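Local coordinates for mitogen-activated protein kinase kinase kinase 7 interacting protein 1 (Anopheles gambiae, PDB 2IRM) that probably acts as an adapter that binds the kinase TAK1 and triggers its autophosphorylation in JNK and NF-kappa-B signalling, at residues E296-E304 with Q316-Q324. Numbering follows the deposited sequence.
Sequences ELVRMISEE and QSVVHRIVQ
NH2 of R321 is shared by two carboxylates of helix 292-304, forming a small salt-bridge network. Both links are long: OE2 of E304 lies 3.6 Å from R321 NH2, and OE2 of E303 is 3.8 Å from the same nitrogen. Each oxygen comes in at the guanidinium edge, in its plane, but the carboxylates are turned differently, E304 nearly perpendicular to the guanidinium (80°) and E303 tilted by only 32°. A long, flexible arginine suits this place at the exposed margin, where it can reach across the interface and probably balances part of the two negative charges. Over one face of the same guanidinium, M300 runs past R321 in the opposite direction, its CG lying over the centre of that face, 3.6 Å from R321 CZ. Bends at chi2 and chi3 of M300 then carry CE on to I322, 3.6 Å from its CG1, so this thin, pliable side chain links the charged edge to the apolar interior.

There V318 is a knob in the hole formed by L297, M300, I301 and E304. Its branched, compact shape fits where the helices come close, with CG2 against CG2 of I301 and CG1 facing CD1 of L297 at 3.9 Å. CD1 of L297 also meets CD1 of I322. At the other end of the interface, the small S317 lets the carboxylate of E304, carried on a chain bent at chi2, lie against its CB.

The axes approach to 9.6 Å at 133° between their directions. L297 and I301 also rest on strand 268-274, and V318 on strand 344-354, so this is the oblique packing of two successive helices, their directions closer to antiparallel than parallel, over one β-sheet of the PP2C-type (PPM) β-sandwich fold.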
loop_
_atom_site.group_PDB
_atom_site.type_symbol
_atom_site.label_atom_id
_atom_site.label_comp_id
_atom_site.label_asym_id
_atom_site.label_seq_id
_atom_site.Cartn_x
_atom_site.Cartn_y
_atom_site.Cartn_z
ATOM N N GLU A 296 2.026 15.679 9.141
ATOM C CA GLU A 296 1.684 15.332 10.518
ATOM C C GLU A 296 2.260 13.989 10.949
ATOM O O GLU A 296 2.463 13.756 12.138
ATOM C CB GLU A 296 0.170 15.385 10.752
ATOM C CG GLU A 296 -0.391 16.808 10.896
ATOM C CD GLU A 296 0.243 17.608 12.038
ATOM O OE1 GLU A 296 0.361 17.087 13.171
ATOM O OE2 GLU A 296 0.620 18.773 11.801
ATOM N N LEU A 297 2.531 13.116 9.984
ATOM C CA LEU A 297 3.235 11.868 10.260
ATOM C C LEU A 297 4.715 12.140 10.516
ATOM O O LEU A 297 5.306 11.560 11.420
ATOM C CB LEU A 297 3.066 10.889 9.099
ATOM C CG LEU A 297 3.822 9.558 9.136
ATOM C CD1 LEU A 297 3.239 8.602 10.162
ATOM C CD2 LEU A 297 3.810 8.922 7.764
ATOM N N VAL A 298 5.299 13.029 9.720
ATOM C CA VAL A 298 6.711 13.394 9.843
ATOM C C VAL A 298 7.040 14.478 10.881
ATOM O O VAL A 298 8.215 14.729 11.151
ATOM C CB VAL A 298 7.223 14.081 8.559
ATOM C CG1 VAL A 298 8.628 14.624 8.746
ATOM C CG2 VAL A 298 7.184 13.098 7.403
ATOM N N ARG A 299 6.034 15.181 11.383
ATOM C CA ARG A 299 6.219 15.949 12.601
ATOM C C ARG A 299 6.377 14.796 13.561
ATOM O O ARG A 299 7.418 14.604 14.171
ATOM C CB ARG A 299 4.855 16.612 12.808
ATOM C CG ARG A 299 4.739 17.500 14.046
ATOM C CD ARG A 299 5.022 18.951 13.735
ATOM N NE ARG A 299 4.555 19.830 14.801
ATOM C CZ ARG A 299 5.327 20.690 15.462
ATOM N NH1 ARG A 299 6.616 20.799 15.173
ATOM N NH2 ARG A 299 4.810 21.445 16.417
ATOM N N MET A 300 5.315 14.013 13.639
ATOM C CA MET A 300 5.124 12.997 14.667
ATOM C C MET A 300 6.367 12.135 14.875
ATOM O O MET A 300 6.732 11.846 16.016
ATOM C CB MET A 300 3.926 12.124 14.308
ATOM C CG MET A 300 3.305 11.373 15.463
ATOM S SD MET A 300 1.497 11.328 15.357
ATOM C CE MET A 300 1.201 11.129 13.598
ATOM N N ILE A 301 7.022 11.735 13.786
ATOM C CA ILE A 301 8.249 10.951 13.910
ATOM C C ILE A 301 9.447 11.810 14.306
ATOM O O ILE A 301 10.267 11.386 15.115
ATOM C CB ILE A 301 8.572 10.077 12.658
ATOM C CG1 ILE A 301 8.964 10.927 11.446
ATOM C CG2 ILE A 301 7.410 9.140 12.318
ATOM C CD1 ILE A 301 8.941 10.160 10.129
ATOM N N SER A 302 9.542 13.019 13.754
ATOM C CA SER A 302 10.673 13.903 14.054
ATOM C C SER A 302 10.668 14.339 15.513
ATOM O O SER A 302 11.706 14.726 16.050
ATOM C CB SER A 302 10.696 15.123 13.129
ATOM O OG SER A 302 9.795 16.129 13.563
ATOM N N GLU A 303 9.494 14.284 16.142
ATOM C CA GLU A 303 9.377 14.506 17.583
ATOM C C GLU A 303 9.811 13.252 18.337
ATOM O O GLU A 303 10.253 13.326 19.488
ATOM C CB GLU A 303 7.947 14.897 17.972
ATOM C CG GLU A 303 7.608 16.354 17.690
ATOM C CD GLU A 303 6.174 16.719 18.038
ATOM O OE1 GLU A 303 5.964 17.829 18.562
ATOM O OE2 GLU A 303 5.254 15.914 17.788
ATOM N N GLU A 304 9.698 12.105 17.670
ATOM C CA GLU A 304 10.006 10.820 18.290
ATOM C C GLU A 304 11.505 10.475 18.342
ATOM O O GLU A 304 11.940 9.781 19.268
ATOM C CB GLU A 304 9.200 9.700 17.617
ATOM C CG GLU A 304 8.962 8.474 18.496
ATOM C CD GLU A 304 8.179 8.796 19.756
ATOM O OE1 GLU A 304 8.675 8.481 20.858
ATOM O OE2 GLU A 304 7.073 9.368 19.646
ATOM N N GLN A 316 7.361 2.078 16.215
ATOM C CA GLN A 316 6.231 1.525 16.971
ATOM C C GLN A 316 5.498 2.527 17.855
ATOM O O GLN A 316 4.340 2.312 18.212
ATOM C CB GLN A 316 6.642 0.308 17.804
ATOM C CG GLN A 316 6.316 -1.037 17.149
ATOM C CD GLN A 316 4.818 -1.259 16.904
ATOM O OE1 GLN A 316 3.990 -0.375 17.133
ATOM N NE2 GLN A 316 4.473 -2.455 16.439
ATOM N N SER A 317 6.174 3.612 18.216
ATOM C CA SER A 317 5.567 4.644 19.050
ATOM C C SER A 317 4.669 5.534 18.193
ATOM O O SER A 317 3.570 5.914 18.604
ATOM C CB SER A 317 6.651 5.469 19.750
ATOM O OG SER A 317 6.137 6.144 20.883
ATOM N N VAL A 318 5.142 5.842 16.990
ATOM C CA VAL A 318 4.408 6.690 16.063
ATOM C C VAL A 318 3.134 5.999 15.600
ATOM O O VAL A 318 2.050 6.593 15.631
ATOM C CB VAL A 318 5.283 7.089 14.865
ATOM C CG1 VAL A 318 4.433 7.694 13.755
ATOM C CG2 VAL A 318 6.365 8.063 15.319
ATOM N N VAL A 319 3.269 4.743 15.187
ATOM C CA VAL A 319 2.115 3.936 14.829
ATOM C C VAL A 319 1.130 3.915 15.990
ATOM O O VAL A 319 -0.054 4.202 15.818
ATOM C CB VAL A 319 2.522 2.510 14.422
ATOM C CG1 VAL A 319 1.344 1.551 14.526
ATOM C CG2 VAL A 319 3.063 2.519 13.016
ATOM N N HIS A 320 1.630 3.617 17.181
ATOM C CA HIS A 320 0.758 3.481 18.332
ATOM C C HIS A 320 -0.009 4.769 18.659
ATOM O O HIS A 320 -1.144 4.707 19.137
ATOM C CB HIS A 320 1.522 2.955 19.544
ATOM C CG HIS A 320 0.635 2.564 20.680
ATOM N ND1 HIS A 320 0.894 2.922 21.987
ATOM C CD2 HIS A 320 -0.529 1.871 20.702
ATOM C CE1 HIS A 320 -0.059 2.448 22.769
ATOM N NE2 HIS A 320 -0.938 1.811 22.014
ATOM N N ARG A 321 0.598 5.925 18.388
ATOM C CA ARG A 321 -0.098 7.204 18.534
ATOM C C ARG A 321 -1.301 7.246 17.608
ATOM O O ARG A 321 -2.438 7.375 18.062
ATOM C CB ARG A 321 0.812 8.379 18.185
ATOM C CG ARG A 321 1.839 8.760 19.220
ATOM C CD ARG A 321 1.976 10.266 19.211
ATOM N NE ARG A 321 3.363 10.717 19.153
ATOM C CZ ARG A 321 3.731 11.986 18.989
ATOM N NH1 ARG A 321 2.818 12.944 18.864
ATOM N NH2 ARG A 321 5.021 12.301 18.948
ATOM N N ILE A 322 -1.029 7.117 16.311
ATOM C CA ILE A 322 -2.028 7.263 15.263
ATOM C C ILE A 322 -3.242 6.385 15.478
ATOM O O ILE A 322 -4.365 6.868 15.427
ATOM C CB ILE A 322 -1.449 6.917 13.893
ATOM C CG1 ILE A 322 -0.357 7.901 13.508
ATOM C CG2 ILE A 322 -2.532 6.929 12.838
ATOM C CD1 ILE A 322 0.515 7.396 12.370
ATOM N N VAL A 323 -3.019 5.096 15.711
ATOM C CA VAL A 323 -4.118 4.131 15.804
ATOM C C VAL A 323 -5.137 4.482 16.892
ATOM O O VAL A 323 -6.331 4.196 16.752
ATOM C CB VAL A 323 -3.608 2.695 16.014
ATOM C CG1 VAL A 323 -2.786 2.251 14.826
ATOM C CG2 VAL A 323 -2.799 2.579 17.298
ATOM N N GLN A 324 -4.650 5.097 17.969
ATOM C CA GLN A 324 -5.518 5.590 19.020
ATOM C C GLN A 324 -5.958 7.026 18.766
ATOM O O GLN A 324 -7.020 7.431 19.228
ATOM C CB GLN A 324 -4.866 5.451 20.390
ATOM C CG GLN A 324 -4.993 4.056 20.972
ATOM C CD GLN A 324 -5.177 4.074 22.478
ATOM O OE1 GLN A 324 -5.835 4.960 23.024
ATOM N NE2 GLN A 324 -4.598 3.088 23.158
#